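Local atomic coordinates of predicted metal-dependent phosphohydrolase (Magnetospirillum magnetotacticum MS-1, PDB entry 3KH1), a protein that probably acts as a metal-dependent phosphohydrolase of the HD-domain superfamily, perhaps removing phosphate from deoxynucleoside 5'-monophosphates. Residues L140-L143 with Q144-L147. Sequence-based numbering, arbitrary orientation.
Sequences LDRL and QPLL
Leu140 and Gln144, one turn apart on helix 132-151, are joined by a bond from Gln144 N to Leu140 O of 3.2 Å, and Leu147 N repeats the pattern to Leu143 O at 3.1 Å. Between these two i to i+4 bonds the series breaks, because Pro145 has no N-H to offer Asp141 O and Leu146 N lies too far from Arg142 O. The proline ring takes the place of the missing donor: Pro145 CD sits 2.9 Å from Asp141 O, and the helix kinks without ending. Arg142 O likewise meets carbon, with Pro145 CD 3.5 Å away.

Around this kink the side chains divide by character. The Arg142 chain, bent at chi2 and chi3, brings its end toward the next turn, where NH2 comes 4.2 Å from Pro145 CG; that carbon approaches the guanidinium obliquely, and the side chains cross at about a right angle. Arg142 NH1 is a long 3.7 Å from Asp141 OD2; the oxygen is well out of the guanidinium plane, leaving a purely electrostatic attraction. Leu143 and Leu147 meet on an apolar face, their CG atoms 4.3 Å apart, and cover Met14 and Val17 of the second subunit. Both, like Leu146, also meet helix 179-195, and Leu146 reaches helix 164-177 as well.

Two polar ends reach farther. Asp141 OD1 is hydrogen-bonded to His44 NE2, while Gln144, with CG anti to its own nitrogen (chi1 -177°), directs NE2 to Glu39 OE2 and His47 ND1. A calcium ion lies about 4 Å from the side chain of Pro145. In this mostly helical HD-domain fold, a proline leaves two carbonyls facing carbon within a buried helix, whose polar residues tie it to helix 41-54 and strand 38-40 while its leucines serve the interior and the dimer interface.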
loop_
_atom_site.group_PDB
_atom_site.type_symbol
_atom_site.label_atom_id
_atom_site.label_comp_id
_atom_site.label_asym_id
_atom_site.label_seq_id
_atom_site.Cartn_x
_atom_site.Cartn_y
_atom_site.Cartn_z
ATOM N N LEU A 140 12.069 -4.033 -7.874
ATOM C CA LEU A 140 10.701 -4.488 -7.748
ATOM C C LEU A 140 9.756 -3.550 -8.446
ATOM O O LEU A 140 8.807 -3.934 -9.138
ATOM C CB LEU A 140 10.299 -4.595 -6.304
ATOM C CG LEU A 140 11.066 -5.617 -5.496
ATOM C CD1 LEU A 140 10.823 -5.376 -3.997
ATOM C CD2 LEU A 140 10.634 -7.011 -5.908
ATOM N N ASP A 141 10.001 -2.264 -8.303
ATOM C CA ASP A 141 9.191 -1.238 -8.932
ATOM C C ASP A 141 9.252 -1.294 -10.454
ATOM O O ASP A 141 8.268 -0.993 -11.140
ATOM C CB ASP A 141 9.602 0.143 -8.479
ATOM C CG ASP A 141 8.636 1.175 -8.926
ATOM O OD1 ASP A 141 7.475 1.106 -8.470
ATOM O OD2 ASP A 141 9.061 2.046 -9.672
ATOM N N ARG A 142 10.409 -1.686 -10.990
ATOM C CA ARG A 142 10.574 -1.800 -12.432
ATOM C C ARG A 142 10.036 -3.123 -12.959
ATOM O O ARG A 142 9.629 -3.238 -14.126
ATOM C CB ARG A 142 12.052 -1.662 -12.795
ATOM C CG ARG A 142 12.620 -0.269 -12.559
ATOM C CD ARG A 142 12.553 0.582 -13.764
ATOM N NE ARG A 142 11.260 0.712 -14.432
ATOM C CZ ARG A 142 10.276 1.574 -14.116
ATOM N NH1 ARG A 142 10.417 2.482 -13.138
ATOM N NH2 ARG A 142 9.155 1.593 -14.846
ATOM N N LEU A 143 10.019 -4.168 -12.124
ATOM C CA LEU A 143 9.501 -5.480 -12.562
ATOM C C LEU A 143 8.004 -5.466 -12.725
ATOM O O LEU A 143 7.450 -6.040 -13.670
ATOM C CB LEU A 143 9.875 -6.501 -11.506
ATOM C CG LEU A 143 9.361 -7.935 -11.694
ATOM C CD1 LEU A 143 9.835 -8.550 -13.033
ATOM C CD2 LEU A 143 9.769 -8.852 -10.527
ATOM N N GLN A 144 7.325 -4.847 -11.768
ATOM C CA GLN A 144 5.873 -4.934 -11.751
ATOM C C GLN A 144 5.174 -4.449 -13.044
ATOM O O GLN A 144 4.238 -5.126 -13.525
ATOM C CB GLN A 144 5.303 -4.306 -10.482
ATOM C CG GLN A 144 3.777 -4.397 -10.291
ATOM C CD GLN A 144 3.030 -3.191 -10.774
ATOM O OE1 GLN A 144 3.564 -2.319 -11.488
ATOM N NE2 GLN A 144 1.766 -3.075 -10.300
ATOM N N PRO A 145 5.601 -3.325 -13.636
ATOM C CA PRO A 145 4.941 -2.907 -14.866
ATOM C C PRO A 145 5.152 -3.892 -16.013
ATOM O O PRO A 145 4.329 -3.960 -16.920
ATOM C CB PRO A 145 5.513 -1.519 -15.169
ATOM C CG PRO A 145 6.111 -1.119 -13.914
ATOM C CD PRO A 145 6.465 -2.264 -13.089
ATOM N N LEU A 146 6.282 -4.579 -16.023
ATOM C CA LEU A 146 6.529 -5.635 -17.019
ATOM C C LEU A 146 5.529 -6.769 -16.876
ATOM O O LEU A 146 4.940 -7.255 -17.860
ATOM C CB LEU A 146 7.957 -6.154 -16.944
ATOM C CG LEU A 146 9.062 -5.119 -17.086
ATOM C CD1 LEU A 146 10.450 -5.806 -16.960
ATOM C CD2 LEU A 146 8.963 -4.301 -18.349
ATOM N N LEU A 147 5.307 -7.170 -15.625
ATOM C CA LEU A 147 4.272 -8.160 -15.329
ATOM C C LEU A 147 2.934 -7.728 -15.865
ATOM O O LEU A 147 2.203 -8.523 -16.488
ATOM C CB LEU A 147 4.178 -8.416 -13.824
ATOM C CG LEU A 147 5.411 -8.967 -13.085
ATOM C CD1 LEU A 147 5.141 -9.112 -11.590
ATOM C CD2 LEU A 147 5.846 -10.290 -13.615
#